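Long-range contacts in pyoverdine biosynthesis protein PvcB (PDB 4YLM), which probably catalyses the iron- and 2-oxoglutarate-dependent oxidation of tyrosine isonitrile in the biosynthesis of paerucumarin, a cyclized isocyano derivative of tyrosine: residues A[90-95]-A[273-278]; A[131-136]-A[269-274]; A[147-152]-A[193-198]; A[186-191]-A[255-260]. All coordinates share one frame; numbering follows the deposited sequence.

In the fold
Read from the N terminus, the first of the segments met is 90-95, on strand 91-95, whose partner in contact 1 arrives only much later, on strand 272-286. Residues 131-136, leaving strand 120-131, lie inside the loop closed by contact 1 and open a second; contact 2 closes it on the same stretch of the late strand, sharing His273 and Leu274 with contact 1. Nested inside both loops are contacts 3 and 4, on the other side of the chain's centre. These two cross, because 186-191 falls between 147-152 and 193-198 while 255-260 follows all three. They also touch, through Arg196 and the 255-260 segment, so helix 146-152, the hairpin 184-195 and the 255-263 region are tied together.

Contact 1: residues A[90-95]-A[273-278]; sequences VLELVE and HLRRVH
Leu91 lays CD2 over the centre of one face of the Arg276 guanidinium, 3.5 Å from Arg276 CZ, while CE1 of His278 covers the opposite face. Arg276 reaches this sandwich with CG anti to its amide nitrogen (chi1 -179°) and a chain bent at chi2 and chi3. The backbones form a hydrogen-bonded pair, Leu91 N to Arg276 O at 2.8 Å and Arg276 N returning to Leu91 O. Leu93, on the same face, repeats the pattern: Leu93 N gives to Leu274 O at 2.7 Å, Leu274 N returns to Leu93 O, and the two CB atoms sit 4.0 Å apart. Strands 91-95 and 272-286 are thus antiparallel neighbours in the large sheet of the double-stranded beta-helix fold expected of a TfdA-family oxygenase. Arg276 and Asp114, a probable iron ligand, come within about 4 Å at their nearest side-chain atoms, with a long, weak ion pair between them. On the other face, Glu92 OE1 accepts from His273 NE2 at 2.6 Å, the carboxylate turned 63° from the ring, and also from Arg275 NE at 3.1 Å, while Glu92 OE2 completes the salt bridge to Arg275 NE. Val94 CG2 lies over one His273 face in a CH-pi contact.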
loop_
_atom_site.group_PDB
_atom_site.type_symbol
_atom_site.label_atom_id
_atom_site.label_comp_id
_atom_site.label_asym_id
_atom_site.label_seq_id
_atom_site.Cartn_x
_atom_site.Cartn_y
_atom_site.Cartn_z
ATOM N N VAL A 90 -16.910 -20.208 -1.955
ATOM C CA VAL A 90 -16.680 -20.651 -0.579
ATOM C C VAL A 90 -16.761 -22.170 -0.369
ATOM O O VAL A 90 -17.803 -22.798 -0.613
ATOM C CB VAL A 90 -17.686 -19.982 0.377
ATOM C CG1 VAL A 90 -17.579 -20.564 1.782
ATOM C CG2 VAL A 90 -17.477 -18.475 0.399
ATOM N N LEU A 91 -15.666 -22.756 0.095
ATOM C CA LEU A 91 -15.682 -24.156 0.540
ATOM C C LEU A 91 -16.118 -24.204 2.006
ATOM O O LEU A 91 -15.510 -23.548 2.857
ATOM C CB LEU A 91 -14.294 -24.792 0.381
ATOM C CG LEU A 91 -14.153 -26.232 0.914
ATOM C CD1 LEU A 91 -14.968 -27.192 0.064
ATOM C CD2 LEU A 91 -12.690 -26.662 0.966
ATOM N N GLU A 92 -17.187 -24.948 2.299
ATOM C CA GLU A 92 -17.670 -25.100 3.676
ATOM C C GLU A 92 -16.907 -26.215 4.365
ATOM O O GLU A 92 -16.796 -27.312 3.828
ATOM C CB GLU A 92 -19.170 -25.431 3.692
ATOM C CG GLU A 92 -20.057 -24.358 3.083
ATOM C CD GLU A 92 -20.238 -23.145 3.993
ATOM O OE1 GLU A 92 -20.175 -23.288 5.238
ATOM O OE2 GLU A 92 -20.462 -22.045 3.465
ATOM N N LEU A 93 -16.380 -25.951 5.555
ATOM C CA LEU A 93 -15.610 -26.971 6.276
ATOM C C LEU A 93 -16.203 -27.107 7.660
ATOM O O LEU A 93 -15.849 -26.361 8.577
ATOM C CB LEU A 93 -14.129 -26.588 6.371
ATOM C CG LEU A 93 -13.342 -26.529 5.058
ATOM C CD1 LEU A 93 -12.063 -25.719 5.222
ATOM C CD2 LEU A 93 -13.018 -27.927 4.533
ATOM N N VAL A 94 -17.129 -28.047 7.801
ATOM C CA VAL A 94 -17.910 -28.163 9.024
ATOM C C VAL A 94 -17.601 -29.491 9.693
ATOM O O VAL A 94 -17.609 -30.537 9.043
ATOM C CB VAL A 94 -19.417 -28.077 8.735
ATOM C CG1 VAL A 94 -20.218 -28.075 10.036
ATOM C CG2 VAL A 94 -19.727 -26.831 7.922
ATOM N N GLU A 95 -17.303 -29.441 10.984
ATOM C CA GLU A 95 -17.024 -30.649 11.749
ATOM C C GLU A 95 -17.888 -30.696 12.994
ATOM O O GLU A 95 -18.179 -29.658 13.600
ATOM C CB GLU A 95 -15.551 -30.720 12.128
ATOM C CG GLU A 95 -14.639 -30.731 10.925
ATOM C CD GLU A 95 -13.288 -31.304 11.242
ATOM O OE1 GLU A 95 -12.531 -31.610 10.297
ATOM O OE2 GLU A 95 -12.984 -31.456 12.443
ATOM N N HIS A 273 -16.735 -24.717 12.483
ATOM C CA HIS A 273 -17.203 -24.334 11.169
ATOM C C HIS A 273 -16.255 -23.297 10.541
ATOM O O HIS A 273 -16.161 -22.169 11.018
ATOM C CB HIS A 273 -18.629 -23.792 11.280
ATOM C CG HIS A 273 -19.270 -23.498 9.961
ATOM N ND1 HIS A 273 -20.580 -23.083 9.847
ATOM C CD2 HIS A 273 -18.778 -23.549 8.699
ATOM C CE1 HIS A 273 -20.869 -22.896 8.571
ATOM N NE2 HIS A 273 -19.792 -23.166 7.853
ATOM N N LEU A 274 -15.548 -23.701 9.488
ATOM C CA LEU A 274 -14.677 -22.804 8.733
ATOM C C LEU A 274 -15.191 -22.660 7.315
ATOM O O LEU A 274 -15.845 -23.568 6.785
ATOM C CB LEU A 274 -13.246 -23.361 8.632
ATOM C CG LEU A 274 -12.494 -23.746 9.898
ATOM C CD1 LEU A 274 -11.108 -24.238 9.520
ATOM C CD2 LEU A 274 -12.415 -22.564 10.862
ATOM N N ARG A 275 -14.848 -21.533 6.695
ATOM C CA ARG A 275 -15.149 -21.274 5.295
ATOM C C ARG A 275 -13.879 -20.812 4.594
ATOM O O ARG A 275 -13.189 -19.925 5.095
ATOM C CB ARG A 275 -16.236 -20.197 5.179
ATOM C CG ARG A 275 -17.646 -20.741 5.411
ATOM C CD ARG A 275 -18.700 -19.653 5.427
ATOM N NE ARG A 275 -19.996 -20.267 5.661
ATOM C CZ ARG A 275 -21.013 -19.687 6.286
ATOM N NH1 ARG A 275 -20.914 -18.440 6.738
ATOM N NH2 ARG A 275 -22.141 -20.370 6.456
ATOM N N ARG A 276 -13.565 -21.410 3.447
ATOM C CA ARG A 276 -12.339 -21.061 2.736
ATOM C C ARG A 276 -12.601 -20.548 1.325
ATOM O O ARG A 276 -13.392 -21.133 0.573
ATOM C CB ARG A 276 -11.389 -22.257 2.662
ATOM C CG ARG A 276 -10.074 -21.935 1.937
ATOM C CD ARG A 276 -9.539 -23.153 1.194
ATOM N NE ARG A 276 -10.357 -23.477 0.030
ATOM C CZ ARG A 276 -10.298 -24.634 -0.624
ATOM N NH1 ARG A 276 -9.465 -25.578 -0.224
ATOM N NH2 ARG A 276 -11.081 -24.852 -1.674
ATOM N N VAL A 277 -11.909 -19.464 0.974
ATOM C CA VAL A 277 -11.929 -18.886 -0.366
ATOM C C VAL A 277 -10.493 -18.791 -0.885
ATOM O O VAL A 277 -9.576 -18.442 -0.130
ATOM C CB VAL A 277 -12.560 -17.475 -0.339
ATOM C CG1 VAL A 277 -12.559 -16.834 -1.745
ATOM C CG2 VAL A 277 -13.981 -17.538 0.249
ATOM N N HIS A 278 -10.294 -19.129 -2.158
ATOM C CA HIS A 278 -8.997 -19.009 -2.806
ATOM C C HIS A 278 -8.930 -17.695 -3.584
ATOM O O HIS A 278 -9.916 -17.294 -4.198
ATOM C CB HIS A 278 -8.788 -20.167 -3.781
ATOM C CG HIS A 278 -8.323 -21.436 -3.136
ATOM N ND1 HIS A 278 -8.782 -22.675 -3.526
ATOM C CD2 HIS A 278 -7.406 -21.663 -2.163
ATOM C CE1 HIS A 278 -8.177 -23.612 -2.812
ATOM N NE2 HIS A 278 -7.343 -23.024 -1.974
#

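Contact 2: residues A[131-136]-A[269-274]; sequences DAPGDS and RAPRHL
Asp131 O takes the backbone N-H of His273 at 2.9 Å, a nearly straight bond (166°) with the donor in the carbonyl plane. The same oxygen also receives the CA-H of Arg272, at 3.6 Å from Arg272 CA, so two neighbouring residues of the late strand lean on one carbonyl. The reciprocal bond, Asp131 N to His273 O, is weak at 3.3 Å. Together they make a single antiparallel hydrogen-bonded pair; beyond it the two segments continue as loops, 132-136 on one side and 269-271 on the other. Ala132 N is hydrogen-bonded to Ser248 OG. Further out, side chains take over. Pro133 crosses Pro271 with its ring: CG of Pro133 lies 3.9 Å from CG of Pro271, and Pro133 CD rests 3.3 Å from Pro271 O. Ser136 and Ala270 close the far end by pointing their CB atoms at each other; the spacing is shorter than usual and its exact value is doubtful. Arg272 runs past Asp131 O with its CG at 4.0 Å, then turns at chi3 (81°), its NH1 bonding to the carbonyl of Gly139. The contact therefore extends the pairing of strand 120-131 with strand 272-286 to the very start of the latter, which lies between strands 120-131 and 91-95, the second of these flanking its other edge.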
loop_
_atom_site.group_PDB
_atom_site.type_symbol
_atom_site.label_atom_id
_atom_site.label_comp_id
_atom_site.label_asym_id
_atom_site.label_seq_id
_atom_site.Cartn_x
_atom_site.Cartn_y
_atom_site.Cartn_z
ATOM N N ASP A 131 -17.645 -20.431 13.399
ATOM C CA ASP A 131 -17.934 -20.824 14.770
ATOM C C ASP A 131 -16.886 -21.816 15.260
ATOM O O ASP A 131 -16.484 -22.723 14.530
ATOM C CB ASP A 131 -19.337 -21.449 14.845
ATOM C CG ASP A 131 -19.839 -21.599 16.270
ATOM O OD1 ASP A 131 -19.534 -20.725 17.111
ATOM O OD2 ASP A 131 -20.551 -22.595 16.542
ATOM N N ALA A 132 -16.418 -21.622 16.488
ATOM C CA ALA A 132 -15.519 -22.588 17.115
ATOM C C ALA A 132 -15.803 -22.633 18.611
ATOM O O ALA A 132 -15.028 -22.118 19.407
ATOM C CB ALA A 132 -14.067 -22.222 16.855
ATOM N N PRO A 133 -16.935 -23.243 18.994
ATOM C CA PRO A 133 -17.358 -23.281 20.397
ATOM C C PRO A 133 -16.562 -24.317 21.192
ATOM O O PRO A 133 -16.190 -25.361 20.651
ATOM C CB PRO A 133 -18.831 -23.683 20.300
ATOM C CG PRO A 133 -18.890 -24.537 19.073
ATOM C CD PRO A 133 -17.863 -23.973 18.113
ATOM N N GLY A 134 -16.289 -24.021 22.458
ATOM C CA GLY A 134 -15.518 -24.924 23.295
ATOM C C GLY A 134 -14.136 -25.183 22.725
ATOM O O GLY A 134 -13.831 -24.782 21.600
ATOM N N ASP A 135 -13.290 -25.856 23.495
ATOM C CA ASP A 135 -11.941 -26.132 23.025
ATOM C C ASP A 135 -11.734 -27.586 22.620
ATOM O O ASP A 135 -12.365 -28.500 23.153
ATOM C CB ASP A 135 -10.887 -25.680 24.044
ATOM C CG ASP A 135 -9.931 -24.646 23.465
ATOM O OD1 ASP A 135 -8.838 -24.446 24.039
ATOM O OD2 ASP A 135 -10.270 -24.040 22.425
ATOM N N SER A 136 -10.845 -27.779 21.657
ATOM C CA SER A 136 -10.572 -29.091 21.104
ATOM C C SER A 136 -9.271 -29.652 21.651
ATOM O O SER A 136 -8.514 -28.961 22.332
ATOM C CB SER A 136 -10.477 -28.986 19.586
ATOM O OG SER A 136 -9.853 -27.764 19.217
ATOM N N ARG A 269 -12.377 -34.869 18.066
ATOM C CA ARG A 269 -12.774 -33.845 17.107
ATOM C C ARG A 269 -13.772 -32.898 17.749
ATOM O O ARG A 269 -14.794 -33.331 18.263
ATOM C CB ARG A 269 -13.398 -34.492 15.868
ATOM C CG ARG A 269 -13.582 -33.540 14.713
ATOM C CD ARG A 269 -14.405 -34.163 13.603
ATOM N NE ARG A 269 -13.767 -35.346 13.037
ATOM C CZ ARG A 269 -12.958 -35.328 11.984
ATOM N NH1 ARG A 269 -12.677 -34.184 11.377
ATOM N NH2 ARG A 269 -12.429 -36.458 11.534
ATOM N N ALA A 270 -13.477 -31.604 17.734
ATOM C CA ALA A 270 -14.378 -30.623 18.332
ATOM C C ALA A 270 -15.297 -30.025 17.268
ATOM O O ALA A 270 -15.028 -30.149 16.078
ATOM C CB ALA A 270 -13.589 -29.534 19.037
ATOM N N PRO A 271 -16.396 -29.397 17.695
ATOM C CA PRO A 271 -17.338 -28.779 16.758
ATOM C C PRO A 271 -16.742 -27.496 16.169
ATOM O O PRO A 271 -16.264 -26.638 16.918
ATOM C CB PRO A 271 -18.537 -28.457 17.638
ATOM C CG PRO A 271 -17.981 -28.338 19.001
ATOM C CD PRO A 271 -16.848 -29.288 19.089
ATOM N N ARG A 272 -16.767 -27.365 14.848
ATOM C CA ARG A 272 -16.071 -26.263 14.207
ATOM C C ARG A 272 -16.620 -25.995 12.826
ATOM O O ARG A 272 -16.917 -26.924 12.077
ATOM C CB ARG A 272 -14.588 -26.597 14.093
ATOM C CG ARG A 272 -13.714 -25.430 13.690
ATOM C CD ARG A 272 -12.262 -25.827 13.811
ATOM N NE ARG A 272 -11.817 -26.590 12.652
ATOM C CZ ARG A 272 -10.751 -27.378 12.651
ATOM N NH1 ARG A 272 -10.038 -27.529 13.764
ATOM N NH2 ARG A 272 -10.404 -28.017 11.543
ATOM N N HIS A 273 -16.735 -24.717 12.483
ATOM C CA HIS A 273 -17.203 -24.334 11.169
ATOM C C HIS A 273 -16.255 -23.297 10.541
ATOM O O HIS A 273 -16.161 -22.169 11.018
ATOM C CB HIS A 273 -18.629 -23.792 11.280
ATOM C CG HIS A 273 -19.270 -23.498 9.961
ATOM N ND1 HIS A 273 -20.580 -23.083 9.847
ATOM C CD2 HIS A 273 -18.778 -23.549 8.699
ATOM C CE1 HIS A 273 -20.869 -22.896 8.571
ATOM N NE2 HIS A 273 -19.792 -23.166 7.853
ATOM N N LEU A 274 -15.548 -23.701 9.488
ATOM C CA LEU A 274 -14.677 -22.804 8.733
ATOM C C LEU A 274 -15.191 -22.660 7.315
ATOM O O LEU A 274 -15.845 -23.568 6.785
ATOM C CB LEU A 274 -13.246 -23.361 8.632
ATOM C CG LEU A 274 -12.494 -23.746 9.898
ATOM C CD1 LEU A 274 -11.108 -24.238 9.520
ATOM C CD2 LEU A 274 -12.415 -22.564 10.862
#

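Contact 3: residues A[147-152]-A[193-198]; sequences PAALQL and PILRFC
Leu150 and Leu195 carry this contact, sliding past each other in opposite directions so that CD2 of Leu150 lies 3.7 Å from CD2 of Leu195. Both place CG opposite the carbonyl carbon and beside the amide nitrogen, but Leu150 is swung a little further (chi1 -83° against -57°). With this rotamer, its two methyls have separate partners: CD2 faces Leu195, while CD1 sits on Pro193, 3.8 Å from Pro193 CB and 3.7 Å from Pro193 O. Leu195 branches in a similar way, since its CD1 reaches Ala149 CB at 4.0 Å, one residue back along the helix. Pro147, at the head of the segment, brings its ring CG to 3.9 Å from Pro193 O. The helix 147-152 and the short strand 193-195 run nearly at right angles, at 97°, their axes 7.5 Å apart. Trp161 of helix 155-163 touches both Leu150 and Leu195, continuing the apolar cluster, and Leu195 N is held by Thr146 OG1. The meeting is one of apolar side chains, with the Pro193 carbonyl oxygen touched by carbon atoms but accepting no hydrogen bond across the segments, consistent with van der Waals packing and, probably, the hydrophobic effect.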
loop_
_atom_site.group_PDB
_atom_site.type_symbol
_atom_site.label_atom_id
_atom_site.label_comp_id
_atom_site.label_asym_id
_atom_site.label_seq_id
_atom_site.Cartn_x
_atom_site.Cartn_y
_atom_site.Cartn_z
ATOM N N PRO A 147 10.668 -20.695 3.792
ATOM C CA PRO A 147 11.948 -19.979 3.941
ATOM C C PRO A 147 12.570 -20.176 5.323
ATOM O O PRO A 147 13.796 -20.278 5.416
ATOM C CB PRO A 147 11.569 -18.504 3.716
ATOM C CG PRO A 147 10.325 -18.585 2.803
ATOM C CD PRO A 147 9.574 -19.809 3.349
ATOM N N ALA A 148 11.757 -20.230 6.377
ATOM C CA ALA A 148 12.296 -20.512 7.705
ATOM C C ALA A 148 12.959 -21.896 7.739
ATOM O O ALA A 148 14.066 -22.053 8.262
ATOM C CB ALA A 148 11.222 -20.419 8.759
ATOM N N ALA A 149 12.280 -22.897 7.181
ATOM C CA ALA A 149 12.837 -24.251 7.120
ATOM C C ALA A 149 14.181 -24.245 6.388
ATOM O O ALA A 149 15.130 -24.922 6.803
ATOM C CB ALA A 149 11.852 -25.213 6.443
ATOM N N LEU A 150 14.270 -23.463 5.311
ATOM C CA LEU A 150 15.520 -23.357 4.558
ATOM C C LEU A 150 16.665 -22.777 5.388
ATOM O O LEU A 150 17.826 -23.112 5.154
ATOM C CB LEU A 150 15.338 -22.562 3.262
ATOM C CG LEU A 150 14.790 -23.330 2.054
ATOM C CD1 LEU A 150 14.185 -22.383 0.991
ATOM C CD2 LEU A 150 15.883 -24.221 1.441
ATOM N N GLN A 151 16.346 -21.921 6.356
ATOM C CA GLN A 151 17.378 -21.321 7.204
ATOM C C GLN A 151 17.841 -22.294 8.291
ATOM O O GLN A 151 18.879 -22.090 8.909
ATOM C CB GLN A 151 16.876 -20.039 7.884
ATOM C CG GLN A 151 16.252 -19.001 6.956
ATOM C CD GLN A 151 17.081 -18.723 5.733
ATOM O OE1 GLN A 151 18.246 -18.352 5.834
ATOM N NE2 GLN A 151 16.479 -18.898 4.555
ATOM N N LEU A 152 17.054 -23.335 8.541
ATOM C CA LEU A 152 17.390 -24.311 9.574
ATOM C C LEU A 152 18.267 -25.443 9.057
ATOM O O LEU A 152 18.969 -26.096 9.829
ATOM C CB LEU A 152 16.126 -24.884 10.203
ATOM C CG LEU A 152 15.353 -23.886 11.063
ATOM C CD1 LEU A 152 13.919 -24.339 11.277
ATOM C CD2 LEU A 152 16.068 -23.676 12.387
ATOM N N PRO A 193 13.893 -18.010 -2.495
ATOM C CA PRO A 193 13.864 -19.467 -2.300
ATOM C C PRO A 193 12.724 -19.951 -1.413
ATOM O O PRO A 193 12.475 -19.403 -0.332
ATOM C CB PRO A 193 15.221 -19.764 -1.633
ATOM C CG PRO A 193 16.113 -18.657 -2.103
ATOM C CD PRO A 193 15.209 -17.435 -2.148
ATOM N N ILE A 194 12.023 -20.975 -1.887
ATOM C CA ILE A 194 10.965 -21.612 -1.115
ATOM C C ILE A 194 11.120 -23.130 -1.241
ATOM O O ILE A 194 11.959 -23.610 -2.000
ATOM C CB ILE A 194 9.573 -21.243 -1.663
ATOM C CG1 ILE A 194 9.484 -21.614 -3.152
ATOM C CG2 ILE A 194 9.249 -19.728 -1.424
ATOM C CD1 ILE A 194 8.034 -21.585 -3.719
ATOM N N LEU A 195 10.301 -23.873 -0.506
ATOM C CA LEU A 195 10.189 -25.310 -0.713
ATOM C C LEU A 195 8.809 -25.627 -1.281
ATOM O O LEU A 195 7.810 -25.000 -0.904
ATOM C CB LEU A 195 10.387 -26.063 0.603
ATOM C CG LEU A 195 11.692 -25.837 1.376
ATOM C CD1 LEU A 195 11.646 -26.565 2.704
ATOM C CD2 LEU A 195 12.899 -26.303 0.553
ATOM N N ARG A 196 8.757 -26.589 -2.197
ATOM C CA ARG A 196 7.483 -27.196 -2.596
ATOM C C ARG A 196 7.615 -28.687 -2.292
ATOM O O ARG A 196 8.410 -29.378 -2.909
ATOM C CB ARG A 196 7.196 -26.973 -4.085
ATOM C CG ARG A 196 6.960 -25.515 -4.476
ATOM C CD ARG A 196 5.643 -24.949 -3.912
ATOM N NE ARG A 196 5.763 -24.509 -2.520
ATOM C CZ ARG A 196 4.799 -23.879 -1.844
ATOM N NH1 ARG A 196 3.633 -23.617 -2.426
ATOM N NH2 ARG A 196 4.997 -23.509 -0.585
ATOM N N PHE A 197 6.846 -29.163 -1.322
ATOM C CA PHE A 197 6.972 -30.520 -0.832
ATOM C C PHE A 197 5.583 -30.984 -0.447
ATOM O O PHE A 197 4.869 -30.270 0.248
ATOM C CB PHE A 197 7.893 -30.518 0.391
ATOM C CG PHE A 197 7.999 -31.850 1.113
ATOM C CD1 PHE A 197 8.305 -33.015 0.428
ATOM C CD2 PHE A 197 7.861 -31.908 2.492
ATOM C CE1 PHE A 197 8.432 -34.229 1.104
ATOM C CE2 PHE A 197 7.998 -33.109 3.177
ATOM C CZ PHE A 197 8.281 -34.272 2.481
ATOM N N CYS A 198 5.182 -32.155 -0.937
ATOM C CA CYS A 198 3.959 -32.786 -0.459
ATOM C C CYS A 198 4.398 -33.964 0.398
ATOM O O CYS A 198 5.038 -34.892 -0.093
ATOM C CB CYS A 198 3.068 -33.241 -1.622
ATOM S SG CYS A 198 1.460 -33.956 -1.092
#

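Contact 4: residues A[186-191]-A[255-260]; sequences RHPRRE and DNLTLL
This is a buried, mixed contact: the turn joining strands 184-186 and 193-195 meets the loop between strands 251-255 and 259-263 through a histidine, a leucine, a bridging water and an arginine-aspartate salt bridge. His187 and Leu257 cross at about a right angle: Leu257 CB comes within 3.4 Å of His187 NE2, and Leu257 CD1 lies 3.7 Å from His187 CE1. The ring's edge faces Thr258 OG1, 3.6 Å from His187 CD2. The His187 ring is carried there by a first torsion that sets CG anti to the backbone nitrogen (chi1 -174°); its rotation is probably steadied by His187 ND1, which accepts from Arg189 N and Arg190 N, both tilted from the ring plane. Asp255 OD1 accepts from Leu257 N, an Asx turn, while Asp255 OD2 takes the hydroxyl of Thr258 at 2.7 Å and bonds His56 as well. Arg190 NH2 forms a salt bridge to Asp255 OD2 at 3.3 Å, the oxygen lying near the guanidinium plane; Arg190 NH1 bonds Arg53 O. One water, 2.8 Å from His187 NE2, accepts from Arg190 NH2 and donates to Asp255 OD1. Glu191 forms a salt bridge to Arg74 of the second subunit.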
loop_
_atom_site.group_PDB
_atom_site.type_symbol
_atom_site.label_atom_id
_atom_site.label_comp_id
_atom_site.label_asym_id
_atom_site.label_seq_id
_atom_site.Cartn_x
_atom_site.Cartn_y
_atom_site.Cartn_z
ATOM N N ARG A 186 11.889 -21.589 -6.585
ATOM C CA ARG A 186 11.878 -20.144 -6.430
ATOM C C ARG A 186 10.421 -19.704 -6.344
ATOM O O ARG A 186 9.538 -20.309 -6.968
ATOM C CB ARG A 186 12.578 -19.461 -7.606
ATOM C CG ARG A 186 11.891 -19.661 -8.940
ATOM C CD ARG A 186 12.713 -19.023 -10.042
ATOM N NE ARG A 186 12.056 -19.068 -11.346
ATOM C CZ ARG A 186 12.586 -19.632 -12.431
ATOM N NH1 ARG A 186 13.780 -20.214 -12.367
ATOM N NH2 ARG A 186 11.924 -19.614 -13.583
ATOM N N HIS A 187 10.151 -18.680 -5.547
ATOM C CA HIS A 187 8.795 -18.154 -5.507
ATOM C C HIS A 187 8.423 -17.775 -6.932
ATOM O O HIS A 187 9.201 -17.112 -7.629
ATOM C CB HIS A 187 8.706 -16.942 -4.585
ATOM C CG HIS A 187 7.311 -16.437 -4.399
ATOM N ND1 HIS A 187 6.652 -15.709 -5.367
ATOM C CD2 HIS A 187 6.443 -16.570 -3.370
ATOM C CE1 HIS A 187 5.446 -15.397 -4.933
ATOM N NE2 HIS A 187 5.293 -15.901 -3.720
ATOM N N PRO A 188 7.242 -18.212 -7.386
ATOM C CA PRO A 188 6.887 -18.078 -8.806
ATOM C C PRO A 188 6.601 -16.647 -9.271
ATOM O O PRO A 188 6.467 -16.433 -10.475
ATOM C CB PRO A 188 5.636 -18.967 -8.943
ATOM C CG PRO A 188 5.038 -18.980 -7.549
ATOM C CD PRO A 188 6.239 -18.977 -6.624
ATOM N N ARG A 189 6.515 -15.685 -8.358
ATOM C CA ARG A 189 6.369 -14.288 -8.770
ATOM C C ARG A 189 7.512 -13.431 -8.242
ATOM O O ARG A 189 7.946 -12.499 -8.906
ATOM C CB ARG A 189 5.022 -13.710 -8.300
ATOM C CG ARG A 189 3.830 -14.257 -9.081
ATOM C CD ARG A 189 3.936 -13.798 -10.540
ATOM N NE ARG A 189 3.211 -14.676 -11.458
ATOM C CZ ARG A 189 1.911 -14.571 -11.695
ATOM N NH1 ARG A 189 1.217 -13.626 -11.081
ATOM N NH2 ARG A 189 1.310 -15.401 -12.548
ATOM N N ARG A 190 8.017 -13.777 -7.062
ATOM C CA ARG A 190 8.889 -12.872 -6.323
ATOM C C ARG A 190 10.297 -13.414 -6.119
ATOM O O ARG A 190 11.115 -12.792 -5.440
ATOM C CB ARG A 190 8.236 -12.506 -4.987
ATOM C CG ARG A 190 6.951 -11.683 -5.151
ATOM C CD ARG A 190 6.436 -11.239 -3.790
ATOM N NE ARG A 190 5.778 -12.315 -3.049
ATOM C CZ ARG A 190 5.843 -12.459 -1.731
ATOM N NH1 ARG A 190 6.585 -11.626 -1.012
ATOM N NH2 ARG A 190 5.170 -13.434 -1.123
ATOM N N GLU A 191 10.560 -14.584 -6.702
ATOM C CA GLU A 191 11.920 -15.112 -6.876
ATOM C C GLU A 191 12.628 -15.734 -5.677
ATOM O O GLU A 191 13.545 -16.535 -5.866
ATOM C CB GLU A 191 12.845 -14.070 -7.524
ATOM C CG GLU A 191 12.565 -13.849 -8.991
ATOM C CD GLU A 191 12.888 -15.088 -9.815
ATOM O OE1 GLU A 191 14.045 -15.571 -9.753
ATOM O OE2 GLU A 191 11.976 -15.588 -10.505
ATOM N N ASP A 255 -0.406 -17.173 2.793
ATOM C CA ASP A 255 0.359 -17.107 1.550
ATOM C C ASP A 255 0.656 -18.533 1.083
ATOM O O ASP A 255 1.650 -19.139 1.491
ATOM C CB ASP A 255 1.669 -16.319 1.803
ATOM C CG ASP A 255 2.577 -16.229 0.586
ATOM O OD1 ASP A 255 2.198 -16.683 -0.519
ATOM O OD2 ASP A 255 3.704 -15.679 0.744
ATOM N N ASN A 256 -0.224 -19.062 0.233
ATOM C CA ASN A 256 -0.103 -20.423 -0.286
ATOM C C ASN A 256 1.131 -20.648 -1.170
ATOM O O ASN A 256 1.498 -21.792 -1.427
ATOM C CB ASN A 256 -1.384 -20.792 -1.056
ATOM C CG ASN A 256 -1.354 -22.206 -1.610
ATOM O OD1 ASN A 256 -1.294 -23.196 -0.862
ATOM N ND2 ASN A 256 -1.426 -22.311 -2.930
ATOM N N LEU A 257 1.767 -19.570 -1.643
ATOM C CA LEU A 257 2.938 -19.703 -2.519
ATOM C C LEU A 257 4.236 -19.887 -1.732
ATOM O O LEU A 257 5.254 -20.304 -2.289
ATOM C CB LEU A 257 3.066 -18.501 -3.479
ATOM C CG LEU A 257 1.827 -18.197 -4.342
ATOM C CD1 LEU A 257 2.112 -17.055 -5.327
ATOM C CD2 LEU A 257 1.366 -19.460 -5.101
ATOM N N THR A 258 4.186 -19.585 -0.439
ATOM C CA THR A 258 5.359 -19.621 0.429
ATOM C C THR A 258 5.221 -20.680 1.527
ATOM O O THR A 258 6.189 -21.356 1.873
ATOM C CB THR A 258 5.577 -18.252 1.104
ATOM O OG1 THR A 258 5.758 -17.256 0.088
ATOM C CG2 THR A 258 6.824 -18.274 2.007
ATOM N N LEU A 259 4.024 -20.801 2.094
ATOM C CA LEU A 259 3.799 -21.762 3.167
ATOM C C LEU A 259 3.433 -23.129 2.613
ATOM O O LEU A 259 3.072 -23.262 1.442
ATOM C CB LEU A 259 2.638 -21.320 4.061
ATOM C CG LEU A 259 2.696 -19.903 4.629
ATOM C CD1 LEU A 259 1.407 -19.645 5.395
ATOM C CD2 LEU A 259 3.919 -19.757 5.536
ATOM N N LEU A 260 3.538 -24.132 3.477
ATOM C CA LEU A 260 2.845 -25.405 3.296
ATOM C C LEU A 260 1.901 -25.481 4.468
ATOM O O LEU A 260 2.122 -24.831 5.491
ATOM C CB LEU A 260 3.821 -26.586 3.337
ATOM C CG LEU A 260 4.907 -26.562 2.260
ATOM C CD1 LEU A 260 5.938 -27.688 2.462
ATOM C CD2 LEU A 260 4.280 -26.629 0.867
HETATM O O HOH W 1 3.032 -14.901 -2.446
#